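Dr hemagglutinin structural subunit (Escherichia coli, PDB 2W5P) forms the fimbrial adhesin of uropathogenic strains, binding the Dr blood group antigen and mediating adherence to the upper urinary tract. Local coordinates at residues A[20-25]-A[137-142]. The protein carries 1 engineered substitution. Sequence-based numbering, arbitrary orientation.
Sequences TTKLTV and NYTLTL. With SO4 (sulfate ion), chain G.
Y138 reaches across to L23 and V25 on the buried face that L23, Y138 and L140 share. Its CB lies 3.8 Å from O of L23, the same oxygen that accepts the backbone N-H of Y138 and that sits at the edge of the ring, near its plane. With CG anti to its own carbonyl carbon (chi1 -68°), the tyrosine has its ring set beside V25. There CD2 comes within 3.6 Å of V25 CG2, a methyl that meets the ring obliquely, and CE2 touches both CG2 and CB of the same valine. L82 and S84 of strand 79-84 also pack against the tyrosine, and beyond the ring OH is hydrogen-bonded to O of P134.

Strands 17-26 and 136-148 run antiparallel here within the immunoglobulin-like beta fold of Dr-family fimbrial subunits. T21–L140 and L23–Y138 are the hydrogen-bonded pairs; between them T139 CA brings its hydrogen to O of T21, the carbon 3.1 Å from the oxygen. L23 and L140 join Y138 in facing L82. The other face carries K22 beside T139, with CG of the lysine 3.9 Å from CG2 of the threonine, and T24 beside N137, where the modelled 2.4 Å between T24 OG1 and N137 OD1 is doubtfully short. Farther along, one water bridges OG1 of T20 and OG1 of T141 at 2.7 Å from each, and a sulfate that D35 N of the third subunit also holds lies at T20 N, its O1 modelled doubtfully close.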
ATOM      1  N   THR A  20       6.609   6.900   4.461  1.00 26.65           N
ATOM      2  CA  THR A  20       7.171   5.714   5.132  1.00 25.75           C
ATOM      3  C   THR A  20       8.300   5.170   4.306  1.00 26.97           C
ATOM      4  O   THR A  20       8.087   4.768   3.176  1.00 26.66           O
ATOM      5  CB  THR A  20       6.124   4.632   5.352  1.00 30.26           C
ATOM      6  OG1 THR A  20       5.183   5.059   6.349  1.00 37.54           O
ATOM      7  CG2 THR A  20       6.780   3.343   5.807  1.00 29.30           C
ATOM      8  N   THR A  21       9.514   5.224   4.850  1.00 22.52           N
ATOM      9  CA  THR A  21      10.716   4.666   4.191  1.00 21.85           C
ATOM     10  C   THR A  21      10.857   3.180   4.562  1.00 24.74           C
ATOM     11  O   THR A  21      10.962   2.838   5.749  1.00 24.27           O
ATOM     12  CB  THR A  21      11.986   5.437   4.616  1.00 26.40           C
ATOM     13  OG1 THR A  21      11.957   6.737   4.042  1.00 30.29           O
ATOM     14  CG2 THR A  21      13.292   4.705   4.145  1.00 27.36           C
ATOM     15  N   LYS A  22      10.806   2.305   3.553  1.00 20.66           N
ATOM     16  CA  LYS A  22      10.977   0.869   3.762  1.00 21.22           C
ATOM     17  C   LYS A  22      12.350   0.429   3.233  1.00 27.74           C
ATOM     18  O   LYS A  22      12.818   0.877   2.168  1.00 29.72           O
ATOM     19  CB  LYS A  22       9.864   0.088   3.069  1.00 25.08           C
ATOM     20  CG  LYS A  22       8.498   0.237   3.725  1.00 34.89           C
ATOM     21  CD  LYS A  22       7.482   0.859   2.788  1.00 45.46           C
ATOM     22  CE  LYS A  22       6.089   0.792   3.381  1.00 59.60           C
ATOM     23  NZ  LYS A  22       5.038   0.677   2.333  1.00 73.69           N
ATOM     24  N   LEU A  23      13.050  -0.344   4.037  1.00 21.89           N
ATOM     25  CA  LEU A  23      14.356  -0.852   3.636  1.00 19.48           C
ATOM     26  C   LEU A  23      14.359  -2.368   3.877  1.00 21.22           C
ATOM     27  O   LEU A  23      13.913  -2.814   4.918  1.00 22.28           O
ATOM     28  CB  LEU A  23      15.443  -0.215   4.524  1.00 17.53           C
ATOM     29  CG  LEU A  23      16.801  -0.949   4.520  1.00 21.23           C
ATOM     30  CD1 LEU A  23      17.446  -0.859   3.151  1.00 22.88           C
ATOM     31  CD2 LEU A  23      17.741  -0.318   5.549  1.00 20.88           C
ATOM     32  N   THR A  24      14.836  -3.158   2.924  1.00 16.79           N
ATOM     33  CA  THR A  24      14.963  -4.584   3.181  1.00 15.97           C
ATOM     34  C   THR A  24      16.459  -4.874   3.297  1.00 19.44           C
ATOM     35  O   THR A  24      17.213  -4.555   2.394  1.00 20.31           O
ATOM     36  CB  THR A  24      14.285  -5.486   2.119  1.00 24.26           C
ATOM     37  OG1 THR A  24      12.872  -5.235   2.093  1.00 23.81           O
ATOM     38  CG2 THR A  24      14.526  -6.970   2.487  1.00 17.05           C
ATOM     39  N   VAL A  25      16.887  -5.420   4.437  1.00 16.08           N
ATOM     40  CA  VAL A  25      18.309  -5.758   4.642  1.00 14.21           C
ATOM     41  C   VAL A  25      18.436  -7.235   4.302  1.00 21.25           C
ATOM     42  O   VAL A  25      17.627  -8.054   4.758  1.00 21.71           O
ATOM     43  CB  VAL A  25      18.770  -5.490   6.112  1.00 13.65           C
ATOM     44  CG1 VAL A  25      20.266  -5.934   6.305  1.00 11.08           C
ATOM     45  CG2 VAL A  25      18.608  -4.023   6.460  1.00 13.19           C
ATOM     46  N   ASN A 137      12.841  -6.497   7.333  1.00 19.39           N
ATOM     47  CA  ASN A 137      12.234  -5.300   6.738  1.00 20.47           C
ATOM     48  C   ASN A 137      12.171  -4.210   7.779  1.00 23.53           C
ATOM     49  O   ASN A 137      11.790  -4.437   8.938  1.00 21.62           O
ATOM     50  CB  ASN A 137      10.851  -5.603   6.120  1.00 18.06           C
ATOM     51  CG  ASN A 137      10.962  -6.487   4.890  1.00 20.94           C
ATOM     52  OD1 ASN A 137      11.357  -6.034   3.828  1.00 23.55           O
ATOM     53  ND2 ASN A 137      10.674  -7.769   5.053  1.00 25.88           N
ATOM     54  N   TYR A 138      12.725  -3.072   7.413  1.00 17.92           N
ATOM     55  CA  TYR A 138      12.890  -1.982   8.359  1.00 16.82           C
ATOM     56  C   TYR A 138      12.123  -0.742   7.868  1.00 18.33           C
ATOM     57  O   TYR A 138      12.062  -0.485   6.675  1.00 18.75           O
ATOM     58  CB  TYR A 138      14.399  -1.685   8.500  1.00 16.95           C
ATOM     59  CG  TYR A 138      15.185  -2.834   9.188  1.00 18.40           C
ATOM     60  CD1 TYR A 138      15.493  -2.768  10.557  1.00 20.15           C
ATOM     61  CD2 TYR A 138      15.615  -3.964   8.468  1.00 18.55           C
ATOM     62  CE1 TYR A 138      16.191  -3.808  11.202  1.00 18.52           C
ATOM     63  CE2 TYR A 138      16.313  -5.034   9.117  1.00 17.36           C
ATOM     64  CZ  TYR A 138      16.579  -4.922  10.494  1.00 19.62           C
ATOM     65  OH  TYR A 138      17.173  -5.949  11.168  1.00 19.95           O
ATOM     66  N   THR A 139      11.552   0.025   8.783  1.00 15.18           N
ATOM     67  CA  THR A 139      10.829   1.218   8.380  1.00 14.20           C
ATOM     68  C   THR A 139      11.121   2.432   9.242  1.00 17.39           C
ATOM     69  O   THR A 139      11.201   2.332  10.466  1.00 18.01           O
ATOM     70  CB  THR A 139       9.294   0.951   8.381  1.00 26.47           C
ATOM     71  OG1 THR A 139       8.881   0.723   9.721  1.00 34.54           O
ATOM     72  CG2 THR A 139       8.950  -0.293   7.554  1.00 21.73           C
ATOM     73  N   LEU A 140      11.067   3.603   8.604  1.00 13.70           N
ATOM     74  CA  LEU A 140      11.130   4.895   9.303  1.00 14.07           C
ATOM     75  C   LEU A 140       9.940   5.698   8.769  1.00 17.43           C
ATOM     76  O   LEU A 140       9.800   5.894   7.548  1.00 16.52           O
ATOM     77  CB  LEU A 140      12.432   5.638   8.959  1.00 14.36           C
ATOM     78  CG  LEU A 140      12.532   7.158   9.259  1.00 18.77           C
ATOM     79  CD1 LEU A 140      12.421   7.370  10.749  1.00 17.64           C
ATOM     80  CD2 LEU A 140      13.939   7.605   8.803  1.00 18.50           C
ATOM     81  N   THR A 141       9.109   6.182   9.675  1.00 14.15           N
ATOM     82  CA  THR A 141       7.920   6.928   9.287  1.00 14.19           C
ATOM     83  C   THR A 141       8.047   8.380   9.749  1.00 17.15           C
ATOM     84  O   THR A 141       8.270   8.624  10.916  1.00 16.68           O
ATOM     85  CB  THR A 141       6.670   6.265   9.887  1.00 18.03           C
ATOM     86  OG1 THR A 141       6.632   4.888   9.482  1.00 17.12           O
ATOM     87  CG2 THR A 141       5.377   6.984   9.400  1.00 15.74           C
ATOM     88  N   LEU A 142       7.874   9.325   8.816  1.00 16.97           N
ATOM     89  CA  LEU A 142       7.962  10.765   9.109  1.00 15.50           C
ATOM     90  C   LEU A 142       6.686  11.468   8.680  1.00 18.92           C
ATOM     91  O   LEU A 142       6.181  11.268   7.558  1.00 17.83           O
ATOM     92  CB  LEU A 142       9.128  11.397   8.342  1.00 14.30           C
ATOM     93  CG  LEU A 142      10.495  10.796   8.702  1.00 18.52           C
ATOM     94  CD1 LEU A 142      11.557  11.119   7.624  1.00 18.59           C
ATOM     95  CD2 LEU A 142      10.900  11.309  10.078  1.00 14.78           C
TER
HETATM   96  S   SO4 G 159       5.377   6.937   0.871  1.00 52.85           S
HETATM   97  O1  SO4 G 159       6.133   6.766   2.145  1.00 53.22           O
HETATM   98  O2  SO4 G 159       4.957   5.675   0.246  1.00 53.49           O
HETATM   99  O3  SO4 G 159       4.097   7.619   1.226  1.00 52.79           O
HETATM  100  O4  SO4 G 159       6.152   7.862   0.032  1.00 52.03           O
HETATM  101  O   HOH W   1       4.386   3.754   8.519  1.00 32.98           O
HETATM  102  O   HOH W   2       9.900   8.538   5.393  1.00 37.10           O